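Cell division protein FtsI/penicillin binding protein 2 (Legionella pneumophila subsp. pneumophila ATCC 43290, PDB 4ZTK) probably catalyses the cross-linking of peptidoglycan peptides as a penicillin-binding D,D-transpeptidase of the cell division machinery. Local coordinates at residues A[25-30]-A[307-312]; A[47-52]-A[191-196]; A[198-203]-A[270-275]. One frame throughout, in Å; residues are numbered along the deposited sequence.

Interaction 1 of 3, residues A[25-30]-A[307-312]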
ATOM      1  N   GLN A  25       2.777   9.919  16.427  1.00 34.23           N
ATOM      2  CA  GLN A  25       4.148  10.149  15.992  1.00 39.60           C
ATOM      3  C   GLN A  25       5.147   9.358  16.825  1.00 41.02           C
ATOM      4  O   GLN A  25       6.066   8.741  16.290  1.00 37.07           O
ATOM      5  CB  GLN A  25       4.488  11.637  16.062  1.00 42.75           C
ATOM      6  CG  GLN A  25       5.862  11.964  15.527  1.00 42.95           C
ATOM      7  CD  GLN A  25       6.012  11.590  14.065  1.00 37.34           C
ATOM      8  OE1 GLN A  25       5.033  11.522  13.327  1.00 39.48           O
ATOM      9  NE2 GLN A  25       7.244  11.345  13.641  1.00 43.78           N
ATOM     10  N   GLN A  26       4.960   9.378  18.137  1.00 37.94           N
ATOM     11  CA  GLN A  26       5.855   8.676  19.043  1.00 38.07           C
ATOM     12  C   GLN A  26       5.780   7.163  18.839  1.00 37.31           C
ATOM     13  O   GLN A  26       6.795   6.472  18.889  1.00 46.47           O
ATOM     14  CB  GLN A  26       5.533   9.054  20.487  1.00 44.67           C
ATOM     15  CG  GLN A  26       6.497   8.487  21.493  1.00 55.10           C
ATOM     16  CD  GLN A  26       6.555   9.309  22.765  1.00 61.97           C
ATOM     17  OE1 GLN A  26       6.845  10.508  22.736  1.00 64.40           O
ATOM     18  NE2 GLN A  26       6.272   8.668  23.890  1.00 63.90           N
ATOM     19  N   ILE A  27       4.575   6.658  18.601  1.00 36.19           N
ATOM     20  CA  ILE A  27       4.382   5.246  18.279  1.00 35.44           C
ATOM     21  C   ILE A  27       5.179   4.819  17.045  1.00 33.06           C
ATOM     22  O   ILE A  27       5.939   3.852  17.092  1.00 41.06           O
ATOM     23  CB  ILE A  27       2.896   4.916  18.055  1.00 35.21           C
ATOM     24  CG1 ILE A  27       2.130   5.020  19.376  1.00 41.98           C
ATOM     25  CG2 ILE A  27       2.739   3.522  17.439  1.00 30.56           C
ATOM     26  CD1 ILE A  27       0.629   4.822  19.236  1.00 40.83           C
ATOM     27  N   VAL A  28       5.024   5.541  15.941  1.00 30.10           N
ATOM     28  CA  VAL A  28       5.685   5.126  14.706  1.00 33.33           C
ATOM     29  C   VAL A  28       7.197   5.328  14.796  1.00 34.07           C
ATOM     30  O   VAL A  28       7.972   4.587  14.191  1.00 33.05           O
ATOM     31  CB  VAL A  28       5.092   5.822  13.460  1.00 32.04           C
ATOM     32  CG1 VAL A  28       3.639   5.418  13.286  1.00 30.50           C
ATOM     33  CG2 VAL A  28       5.222   7.344  13.559  1.00 32.91           C
ATOM     34  N   GLU A  29       7.608   6.324  15.573  1.00 28.56           N
ATOM     35  CA  GLU A  29       9.025   6.569  15.814  1.00 42.13           C
ATOM     36  C   GLU A  29       9.711   5.393  16.500  1.00 35.33           C
ATOM     37  O   GLU A  29      10.787   4.992  16.086  1.00 39.91           O
ATOM     38  CB  GLU A  29       9.228   7.857  16.617  1.00 43.08           C
ATOM     39  CG  GLU A  29       9.208   9.112  15.763  1.00 44.15           C
ATOM     40  CD  GLU A  29       9.193  10.382  16.592  1.00 53.13           C
ATOM     41  OE1 GLU A  29       8.908  10.294  17.805  1.00 55.45           O
ATOM     42  OE2 GLU A  29       9.466  11.466  16.034  1.00 55.27           O
ATOM     43  N   LYS A  30       9.084   4.835  17.533  1.00 32.99           N
ATOM     44  CA  LYS A  30       9.628   3.658  18.212  1.00 35.88           C
ATOM     45  C   LYS A  30       9.638   2.429  17.306  1.00 31.31           C
ATOM     46  O   LYS A  30      10.586   1.641  17.322  1.00 35.12           O
ATOM     47  CB  LYS A  30       8.821   3.324  19.469  1.00 36.02           C
ATOM     48  CG  LYS A  30       8.798   4.415  20.507  1.00 48.21           C
ATOM     49  CD  LYS A  30       8.062   3.978  21.766  1.00 61.96           C
ATOM     50  CE  LYS A  30       6.591   3.706  21.489  1.00 66.96           C
ATOM     51  NZ  LYS A  30       5.863   3.328  22.733  1.00 68.42           N
ATOM     52  N   ALA A 307      -0.547  -0.730  14.673  1.00 29.53           N
ATOM     53  CA  ALA A 307      -1.999  -0.822  14.781  1.00 37.28           C
ATOM     54  C   ALA A 307      -2.456  -1.180  16.190  1.00 40.57           C
ATOM     55  O   ALA A 307      -3.406  -0.598  16.705  1.00 47.52           O
ATOM     56  CB  ALA A 307      -2.544  -1.828  13.777  1.00 37.54           C
HETATM   57  N   MSE A 308      -1.785  -2.138  16.815  1.00 42.38           N
HETATM   58  CA  MSE A 308      -2.147  -2.517  18.177  1.00 41.17           C
HETATM   59  C   MSE A 308      -1.865  -1.395  19.169  1.00 45.21           C
HETATM   60  O   MSE A 308      -2.644  -1.168  20.092  1.00 46.13           O
HETATM   61  CB  MSE A 308      -1.461  -3.818  18.591  1.00 40.58           C
HETATM   62  CG  MSE A 308      -2.127  -5.044  17.985  1.00 47.75           C
HETATM   63 SE   MSE A 308      -1.183  -6.703  18.315  0.65 61.67          SE
HETATM   64  CE  MSE A 308      -1.283  -6.727  20.268  1.00 58.33           C
ATOM     65  N   ASP A 309      -0.761  -0.681  18.962  1.00 48.23           N
ATOM     66  CA  ASP A 309      -0.435   0.486  19.781  1.00 48.86           C
ATOM     67  C   ASP A 309      -1.468   1.595  19.609  1.00 45.18           C
ATOM     68  O   ASP A 309      -1.904   2.202  20.583  1.00 49.85           O
ATOM     69  CB  ASP A 309       0.948   1.032  19.415  1.00 60.57           C
ATOM     70  CG  ASP A 309       2.074   0.282  20.093  1.00 70.67           C
ATOM     71  OD1 ASP A 309       1.828  -0.831  20.602  1.00 74.41           O
ATOM     72  OD2 ASP A 309       3.209   0.808  20.111  1.00 76.33           O
ATOM     73  N   ALA A 310      -1.847   1.857  18.363  1.00 43.21           N
ATOM     74  CA  ALA A 310      -2.766   2.950  18.050  1.00 48.07           C
ATOM     75  C   ALA A 310      -4.144   2.698  18.642  1.00 60.21           C
ATOM     76  O   ALA A 310      -4.781   3.610  19.169  1.00 61.13           O
ATOM     77  CB  ALA A 310      -2.863   3.157  16.548  1.00 37.91           C
ATOM     78  N   LEU A 311      -4.595   1.452  18.564  1.00 61.95           N
ATOM     79  CA  LEU A 311      -5.876   1.068  19.142  1.00 65.38           C
ATOM     80  C   LEU A 311      -5.741   0.852  20.655  1.00 70.72           C
ATOM     81  O   LEU A 311      -6.618   0.262  21.283  1.00 76.15           O
ATOM     82  CB  LEU A 311      -6.408  -0.195  18.454  1.00 53.76           C
ATOM     83  CG  LEU A 311      -6.533  -0.145  16.926  1.00 48.12           C
ATOM     84  CD1 LEU A 311      -6.892  -1.507  16.358  1.00 46.65           C
ATOM     85  CD2 LEU A 311      -7.550   0.893  16.489  1.00 49.26           C
ATOM     86  N   SER A 312      -4.634   1.344  21.216  1.00 70.97           N
ATOM     87  CA  SER A 312      -4.287   1.192  22.633  1.00 75.35           C
ATOM     88  C   SER A 312      -4.103  -0.262  23.060  1.00 76.36           C
ATOM     89  O   SER A 312      -5.055  -1.042  23.087  1.00 83.14           O
ATOM     90  CB  SER A 312      -5.293   1.910  23.541  1.00 79.86           C
ATOM     91  OG  SER A 312      -5.179   3.317  23.414  1.00 82.01           O
TER
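I27, on helix 22-38, reaches with both branches for D309, near the end of helix 295-310, and this pair carries most of the contact. The γ-methyl CG2 of I27 lies 3.6 Å from CB of D309, and the terminal CD1 of I27 reaches the same CB at 3.8 Å, so the aspartate methylene is met by two methyls. With chi1 at -69°, CG2 is anti to the backbone N and CG1 lies beside it, which turns both branches to D309, and CD1 runs on past CB to the backbone of the facing helix, 4.0 Å from A310 N. The two side chains lie alongside one another, pointing opposite ways. The aspartate therefore offers its apolar root to the isoleucine and carries its carboxylate beyond it, with OD2 of D309 3.8 Å from CG2 of I27. K30, one turn on from I27, lies near this charge, but its NZ stays 4.5 Å from OD2 of D309, too far for a salt bridge, although some long-range attraction is likely. OD2 also takes a weak hydrogen bond from Q31 NE2. The contact thus joins the N-terminal and C-terminal helices of the transpeptidase domain, which pack on one face of its antiparallel sheet: V28 rests on I46 and I48 of strand 43-49, and A310 and L311 touch Y274 of strand 274-281.

Interaction 2 of 3, residues A[47-52]-A[191-196]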
ATOM      1  N   ALA A  47       3.971   5.650   7.788  1.00 30.35           N
ATOM      2  CA  ALA A  47       3.082   6.799   7.748  1.00 34.47           C
ATOM      3  C   ALA A  47       1.679   6.394   8.174  1.00 29.08           C
ATOM      4  O   ALA A  47       1.235   5.276   7.897  1.00 25.63           O
ATOM      5  CB  ALA A  47       3.070   7.425   6.358  1.00 31.35           C
ATOM      6  N   ILE A  48       1.004   7.297   8.875  1.00 29.94           N
ATOM      7  CA  ILE A  48      -0.386   7.106   9.267  1.00 31.34           C
ATOM      8  C   ILE A  48      -1.199   8.259   8.700  1.00 31.46           C
ATOM      9  O   ILE A  48      -0.738   9.390   8.686  1.00 30.45           O
ATOM     10  CB  ILE A  48      -0.566   7.115  10.796  1.00 30.14           C
ATOM     11  CG1 ILE A  48       0.541   6.315  11.491  1.00 29.23           C
ATOM     12  CG2 ILE A  48      -1.954   6.607  11.175  1.00 31.41           C
ATOM     13  CD1 ILE A  48       0.502   4.861  11.228  1.00 36.82           C
ATOM     14  N   ALA A  49      -2.401   7.965   8.220  1.00 30.69           N
ATOM     15  CA  ALA A  49      -3.276   8.999   7.691  1.00 30.69           C
ATOM     16  C   ALA A  49      -4.681   8.837   8.248  1.00 32.52           C
ATOM     17  O   ALA A  49      -5.094   7.738   8.626  1.00 28.64           O
ATOM     18  CB  ALA A  49      -3.307   8.959   6.158  1.00 25.72           C
ATOM     19  N   ASP A  50      -5.413   9.942   8.291  1.00 33.72           N
ATOM     20  CA  ASP A  50      -6.788   9.949   8.772  1.00 38.61           C
ATOM     21  C   ASP A  50      -7.749   9.599   7.633  1.00 34.13           C
ATOM     22  O   ASP A  50      -7.767  10.271   6.604  1.00 38.78           O
ATOM     23  CB  ASP A  50      -7.118  11.321   9.378  1.00 42.76           C
ATOM     24  CG  ASP A  50      -8.604  11.553   9.521  1.00 51.52           C
ATOM     25  OD1 ASP A  50      -9.209  11.002  10.464  1.00 51.59           O
ATOM     26  OD2 ASP A  50      -9.167  12.294   8.690  1.00 60.93           O
ATOM     27  N   PRO A  51      -8.545   8.532   7.812  1.00 34.60           N
ATOM     28  CA  PRO A  51      -9.465   8.035   6.779  1.00 40.20           C
ATOM     29  C   PRO A  51     -10.474   9.065   6.253  1.00 43.74           C
ATOM     30  O   PRO A  51     -10.904   8.936   5.114  1.00 51.00           O
ATOM     31  CB  PRO A  51     -10.207   6.900   7.490  1.00 37.54           C
ATOM     32  CG  PRO A  51      -9.280   6.456   8.562  1.00 42.32           C
ATOM     33  CD  PRO A  51      -8.573   7.694   9.023  1.00 40.92           C
ATOM     34  N   GLN A  52     -10.843  10.060   7.055  1.00 47.97           N
ATOM     35  CA  GLN A  52     -11.859  11.029   6.640  1.00 58.22           C
ATOM     36  C   GLN A  52     -11.310  12.135   5.747  1.00 58.91           C
ATOM     37  O   GLN A  52     -12.014  12.637   4.871  1.00 60.99           O
ATOM     38  CB  GLN A  52     -12.542  11.667   7.853  1.00 66.01           C
ATOM     39  CG  GLN A  52     -13.864  11.032   8.242  1.00 74.00           C
ATOM     40  CD  GLN A  52     -13.691   9.848   9.168  1.00 80.16           C
ATOM     41  OE1 GLN A  52     -12.576   9.528   9.583  1.00 81.33           O
ATOM     42  NE2 GLN A  52     -14.796   9.191   9.501  1.00 80.93           N
ATOM     43  N   SER A 191       1.414  10.049  -1.469  1.00 33.47           N
ATOM     44  CA  SER A 191       0.395   9.830  -2.490  1.00 30.34           C
ATOM     45  C   SER A 191      -0.202   8.434  -2.350  1.00 25.85           C
ATOM     46  O   SER A 191      -1.405   8.245  -2.520  1.00 30.26           O
ATOM     47  CB  SER A 191       0.954  10.050  -3.900  1.00 30.05           C
ATOM     48  OG  SER A 191       1.748   8.953  -4.325  1.00 29.92           O
ATOM     49  N   LEU A 192       0.639   7.460  -2.014  1.00 26.39           N
ATOM     50  CA  LEU A 192       0.178   6.080  -1.898  1.00 23.99           C
ATOM     51  C   LEU A 192      -0.788   5.888  -0.727  1.00 33.95           C
ATOM     52  O   LEU A 192      -1.832   5.248  -0.874  1.00 29.21           O
ATOM     53  CB  LEU A 192       1.360   5.110  -1.795  1.00 25.75           C
ATOM     54  CG  LEU A 192       0.991   3.620  -1.802  1.00 27.75           C
ATOM     55  CD1 LEU A 192       0.161   3.248  -3.043  1.00 25.81           C
ATOM     56  CD2 LEU A 192       2.239   2.740  -1.701  1.00 24.31           C
ATOM     57  N   ILE A 193      -0.453   6.452   0.430  1.00 30.57           N
ATOM     58  CA  ILE A 193      -1.319   6.300   1.592  1.00 27.69           C
ATOM     59  C   ILE A 193      -2.629   7.072   1.398  1.00 26.37           C
ATOM     60  O   ILE A 193      -3.681   6.674   1.908  1.00 24.87           O
ATOM     61  CB  ILE A 193      -0.606   6.684   2.922  1.00 26.73           C
ATOM     62  CG1 ILE A 193      -1.391   6.153   4.128  1.00 30.22           C
ATOM     63  CG2 ILE A 193      -0.390   8.193   3.020  1.00 23.46           C
ATOM     64  CD1 ILE A 193      -0.704   6.383   5.475  1.00 28.38           C
ATOM     65  N   LYS A 194      -2.572   8.161   0.637  1.00 23.21           N
ATOM     66  CA  LYS A 194      -3.785   8.920   0.350  1.00 28.73           C
ATOM     67  C   LYS A 194      -4.720   8.123  -0.559  1.00 31.99           C
ATOM     68  O   LYS A 194      -5.943   8.196  -0.423  1.00 33.47           O
ATOM     69  CB  LYS A 194      -3.454  10.292  -0.255  1.00 31.80           C
ATOM     70  CG  LYS A 194      -2.985  11.317   0.779  1.00 34.15           C
ATOM     71  CD  LYS A 194      -2.619  12.646   0.131  1.00 37.31           C
ATOM     72  CE  LYS A 194      -2.165  13.666   1.169  1.00 42.66           C
ATOM     73  NZ  LYS A 194      -3.288  14.171   2.014  1.00 44.57           N
ATOM     74  N   SER A 195      -4.142   7.352  -1.475  1.00 25.29           N
ATOM     75  CA  SER A 195      -4.933   6.470  -2.323  1.00 26.29           C
ATOM     76  C   SER A 195      -5.627   5.400  -1.481  1.00 28.39           C
ATOM     77  O   SER A 195      -6.807   5.108  -1.680  1.00 24.35           O
ATOM     78  CB  SER A 195      -4.059   5.829  -3.402  1.00 24.62           C
ATOM     79  OG  SER A 195      -3.542   6.830  -4.266  1.00 31.45           O
ATOM     80  N   TYR A 196      -4.899   4.821  -0.532  1.00 25.34           N
ATOM     81  CA  TYR A 196      -5.513   3.854   0.371  1.00 25.82           C
ATOM     82  C   TYR A 196      -6.553   4.509   1.288  1.00 27.65           C
ATOM     83  O   TYR A 196      -7.536   3.876   1.676  1.00 31.28           O
ATOM     84  CB  TYR A 196      -4.455   3.078   1.166  1.00 27.69           C
ATOM     85  CG  TYR A 196      -4.013   1.840   0.427  1.00 28.16           C
ATOM     86  CD1 TYR A 196      -2.994   1.894  -0.508  1.00 26.88           C
ATOM     87  CD2 TYR A 196      -4.648   0.627   0.634  1.00 27.67           C
ATOM     88  CE1 TYR A 196      -2.604   0.763  -1.207  1.00 22.58           C
ATOM     89  CE2 TYR A 196      -4.271  -0.505  -0.058  1.00 27.62           C
ATOM     90  CZ  TYR A 196      -3.251  -0.429  -0.979  1.00 23.36           C
ATOM     91  OH  TYR A 196      -2.871  -1.551  -1.672  1.00 23.26           O
TER
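Strand 47-49 and helix 191-196 run in roughly the same direction, their axes 8.9 Å apart at closest approach and inclined by 38°, with A49 and I193 the nearest pair of alpha carbons, 7.0 Å apart. This is helix-on-sheet packing in the penicillin-binding transpeptidase fold, shared with serine β-lactamases, where helices cover both faces of a central antiparallel sheet. Alternation along the strand sets the side chains: A47 and A49 point toward helix 189-200, whereas I48 between them points away, to the other face of the sheet. The two alanine methyls present a low surface, and I193 is the residue of the helical segment that packs on them. Its CG1 is anti to the backbone N (chi1 -164°), and with the chain extended beyond it (chi2 175°) the terminal methyl CD1 is carried down to the strand. That methyl touches CB of A47 at 4.0 Å and CB of A49 at 3.7 Å, bridging the alanines. No hydrogen bond crosses the contact; the strand backbone pairs within the sheet, A47 with L277 and A49 with V275. Around the isoleucine, I56 and V275 from the neighbouring strands extend the apolar layer. Farther along the helix, Y196 OH hydrogen-bonds to T81 O, next to S80 of an SxxK pattern that in this family probably supplies the active-site serine. At the strand, CD1 of I193 comes within 3.3 Å of the carbonyl oxygen of A47 and lies 3.6 Å from N of A49, resting on the backbone between the two methyls.

Interaction 3 of 3, residues A[198-203]-A[270-275]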
ATOM      1  N   ILE A 198      -8.657   6.621   0.402  1.00 34.55           N
ATOM      2  CA  ILE A 198      -9.900   6.645  -0.359  1.00 31.94           C
ATOM      3  C   ILE A 198     -10.706   5.364  -0.121  1.00 31.97           C
ATOM      4  O   ILE A 198     -11.916   5.409   0.105  1.00 30.33           O
ATOM      5  CB  ILE A 198      -9.642   6.857  -1.862  1.00 33.18           C
ATOM      6  CG1 ILE A 198      -9.027   8.242  -2.094  1.00 33.28           C
ATOM      7  CG2 ILE A 198     -10.938   6.707  -2.652  1.00 36.53           C
ATOM      8  CD1 ILE A 198      -8.738   8.561  -3.548  1.00 33.96           C
ATOM      9  N   LEU A 199     -10.023   4.225  -0.154  1.00 28.09           N
ATOM     10  CA  LEU A 199     -10.670   2.945   0.110  1.00 31.45           C
ATOM     11  C   LEU A 199     -11.193   2.887   1.540  1.00 33.20           C
ATOM     12  O   LEU A 199     -12.275   2.362   1.790  1.00 38.39           O
ATOM     13  CB  LEU A 199      -9.701   1.788  -0.135  1.00 26.76           C
ATOM     14  CG  LEU A 199      -9.107   1.668  -1.539  1.00 30.23           C
ATOM     15  CD1 LEU A 199      -8.087   0.534  -1.580  1.00 27.17           C
ATOM     16  CD2 LEU A 199     -10.200   1.451  -2.581  1.00 28.54           C
ATOM     17  N   ALA A 200     -10.420   3.434   2.474  1.00 28.74           N
ATOM     18  CA  ALA A 200     -10.815   3.458   3.872  1.00 33.60           C
ATOM     19  C   ALA A 200     -11.990   4.405   4.087  1.00 40.04           C
ATOM     20  O   ALA A 200     -12.741   4.264   5.048  1.00 40.70           O
ATOM     21  CB  ALA A 200      -9.636   3.856   4.757  1.00 28.52           C
ATOM     22  N   ASN A 201     -12.149   5.363   3.179  1.00 32.69           N
ATOM     23  CA  ASN A 201     -13.189   6.380   3.290  1.00 36.26           C
ATOM     24  C   ASN A 201     -14.434   5.963   2.507  1.00 40.95           C
ATOM     25  O   ASN A 201     -15.161   6.807   1.979  1.00 36.80           O
ATOM     26  CB  ASN A 201     -12.652   7.725   2.779  1.00 39.26           C
ATOM     27  CG  ASN A 201     -13.558   8.898   3.118  1.00 42.31           C
ATOM     28  OD1 ASN A 201     -14.326   8.847   4.075  1.00 43.36           O
ATOM     29  ND2 ASN A 201     -13.478   9.959   2.319  1.00 36.34           N
ATOM     30  N   LYS A 202     -14.665   4.653   2.431  1.00 37.62           N
ATOM     31  CA  LYS A 202     -15.808   4.088   1.708  1.00 36.90           C
ATOM     32  C   LYS A 202     -15.800   4.440   0.217  1.00 35.22           C
ATOM     33  O   LYS A 202     -16.847   4.659  -0.388  1.00 37.59           O
ATOM     34  CB  LYS A 202     -17.134   4.506   2.360  1.00 45.78           C
ATOM     35  CG  LYS A 202     -17.306   3.998   3.789  1.00 56.71           C
ATOM     36  CD  LYS A 202     -17.890   5.065   4.716  1.00 70.59           C
ATOM     37  CE  LYS A 202     -19.371   5.305   4.463  1.00 80.18           C
ATOM     38  NZ  LYS A 202     -19.938   6.305   5.412  1.00 83.74           N
ATOM     39  N   GLY A 203     -14.609   4.488  -0.370  1.00 33.87           N
ATOM     40  CA  GLY A 203     -14.471   4.746  -1.792  1.00 29.31           C
ATOM     41  C   GLY A 203     -14.799   6.174  -2.182  1.00 34.04           C
ATOM     42  O   GLY A 203     -15.038   6.459  -3.352  1.00 32.02           O
ATOM     43  N   ASP A 270     -14.019  -2.451   9.206  1.00 47.35           N
ATOM     44  CA  ASP A 270     -15.453  -2.170   9.163  1.00 60.12           C
ATOM     45  C   ASP A 270     -15.787  -0.697   9.390  1.00 67.45           C
ATOM     46  O   ASP A 270     -16.837  -0.219   8.959  1.00 77.27           O
ATOM     47  CB  ASP A 270     -16.200  -3.044  10.175  1.00 71.40           C
ATOM     48  CG  ASP A 270     -15.600  -2.971  11.569  1.00 79.48           C
ATOM     49  OD1 ASP A 270     -16.372  -2.928  12.550  1.00 79.38           O
ATOM     50  OD2 ASP A 270     -14.355  -2.961  11.683  1.00 85.16           O
ATOM     51  N   ASN A 271     -14.897   0.016  10.073  1.00 59.44           N
ATOM     52  CA  ASN A 271     -15.065   1.446  10.299  1.00 55.09           C
ATOM     53  C   ASN A 271     -13.723   2.077  10.631  1.00 46.18           C
ATOM     54  O   ASN A 271     -13.435   2.355  11.791  1.00 49.11           O
ATOM     55  CB  ASN A 271     -16.070   1.701  11.423  1.00 59.89           C
ATOM     56  CG  ASN A 271     -16.590   3.120  11.425  1.00 71.23           C
ATOM     57  OD1 ASN A 271     -15.824   4.074  11.299  1.00 76.62           O
ATOM     58  ND2 ASN A 271     -17.905   3.267  11.552  1.00 79.98           N
ATOM     59  N   PRO A 272     -12.901   2.307   9.597  1.00 36.30           N
ATOM     60  CA  PRO A 272     -11.483   2.659   9.718  1.00 33.05           C
ATOM     61  C   PRO A 272     -11.218   3.831  10.641  1.00 36.15           C
ATOM     62  O   PRO A 272     -11.940   4.821  10.617  1.00 36.52           O
ATOM     63  CB  PRO A 272     -11.095   3.009   8.280  1.00 33.20           C
ATOM     64  CG  PRO A 272     -12.010   2.176   7.455  1.00 35.04           C
ATOM     65  CD  PRO A 272     -13.318   2.225   8.187  1.00 37.41           C
ATOM     66  N   ARG A 273     -10.176   3.701  11.449  1.00 35.73           N
ATOM     67  CA  ARG A 273      -9.737   4.779  12.316  1.00 42.35           C
ATOM     68  C   ARG A 273      -8.390   5.297  11.827  1.00 40.62           C
ATOM     69  O   ARG A 273      -8.090   6.485  11.957  1.00 35.48           O
ATOM     70  CB  ARG A 273      -9.630   4.283  13.759  1.00 49.60           C
ATOM     71  CG  ARG A 273      -9.451   5.381  14.791  1.00 58.72           C
ATOM     72  CD  ARG A 273     -10.566   5.341  15.823  1.00 71.27           C
ATOM     73  NE  ARG A 273     -10.714   4.018  16.421  1.00 78.41           N
ATOM     74  CZ  ARG A 273     -10.074   3.615  17.515  1.00 88.43           C
ATOM     75  NH1 ARG A 273     -10.273   2.394  17.990  1.00 94.61           N
ATOM     76  NH2 ARG A 273      -9.233   4.434  18.132  1.00 88.25           N
ATOM     77  N   TYR A 274      -7.584   4.404  11.258  1.00 27.09           N
ATOM     78  CA  TYR A 274      -6.253   4.771  10.791  1.00 25.46           C
ATOM     79  C   TYR A 274      -5.936   4.121   9.454  1.00 29.39           C
ATOM     80  O   TYR A 274      -6.309   2.980   9.205  1.00 30.16           O
ATOM     81  CB  TYR A 274      -5.183   4.368  11.812  1.00 32.10           C
ATOM     82  CG  TYR A 274      -5.429   4.893  13.205  1.00 36.27           C
ATOM     83  CD1 TYR A 274      -5.182   6.219  13.519  1.00 40.60           C
ATOM     84  CD2 TYR A 274      -5.910   4.059  14.205  1.00 36.31           C
ATOM     85  CE1 TYR A 274      -5.409   6.707  14.799  1.00 47.24           C
ATOM     86  CE2 TYR A 274      -6.138   4.533  15.481  1.00 38.13           C
ATOM     87  CZ  TYR A 274      -5.886   5.859  15.774  1.00 48.22           C
ATOM     88  OH  TYR A 274      -6.117   6.334  17.045  1.00 55.61           O
ATOM     89  N   VAL A 275      -5.242   4.858   8.599  1.00 25.50           N
ATOM     90  CA  VAL A 275      -4.662   4.286   7.400  1.00 23.29           C
ATOM     91  C   VAL A 275      -3.169   4.213   7.661  1.00 28.77           C
ATOM     92  O   VAL A 275      -2.581   5.169   8.173  1.00 32.24           O
ATOM     93  CB  VAL A 275      -4.921   5.165   6.162  1.00 24.61           C
ATOM     94  CG1 VAL A 275      -4.503   4.426   4.895  1.00 20.90           C
ATOM     95  CG2 VAL A 275      -6.387   5.580   6.093  1.00 23.90           C
TER
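At the C-terminal end of helix 189-200, A200 fits against P272 of the loop leading into strand 274-281 and V275 of the strand itself, in a small apolar contact. Its methyl meets both residues: CB of A200 lies 3.9 Å from CB of P272 and also 3.9 Å from CG2 of V275. The valine presents this branch because CG2 is anti to the carbonyl carbon, while CG1 takes the place anti to the backbone N (chi1 -171°). The proline ring also meets the helix backbone. Its CG is 3.3 Å from O of A200, and its CB and CD are each 3.8 Å from that oxygen, so three ring carbons lie around it, CG and CB well off the C=O direction. No hydrogen bond joins the two segments; the contact rests on van der Waals packing, with the alpha carbons of A200 and P272 5.9 Å apart. Just past the proline, R273 and Y274 both face V267 of strand 259-267 in a classic beta bulge, at the point where the strand enters the five-stranded antiparallel sheet of the penicillin-binding transpeptidase fold. Within the bulge Y274 points away from helix 189-200 and touches R23 and M24 of helix 22-38, while V275, just after it, points toward A200 and also touches I193, Y196 and A197. Y266 of strand 259-267 packs against both A200 and P272. On the tyrosine that points away, CG of R273 sits 3.5 Å above one face of the Y274 ring, offset toward its rim. The helix itself ends beside the contact, N201 being the first residue to leave helical geometry.

Overall arrangement
Interactions 2 and 3 share helix 189-200 and are laid on adjacent strands of the central sheet, where A49 N probably hydrogen-bonds to V275 O; their centres are 9 Å apart. Interaction 1 belongs to the opposite face, and the sheet lies between: I48 points away from helix 189-200, to the face that helix 22-38 covers, and L311 touches R273. All three are largely buried, but interaction 2 is wholly so; its side chains are all apolar, though a methyl also rests on the strand backbone. Interaction 3 includes a partly exposed proline in the loop just before strand 274-281, and interaction 1, farthest from the centre of the chain, mixes an isoleucine with a partly exposed aspartate and a nearby lysine.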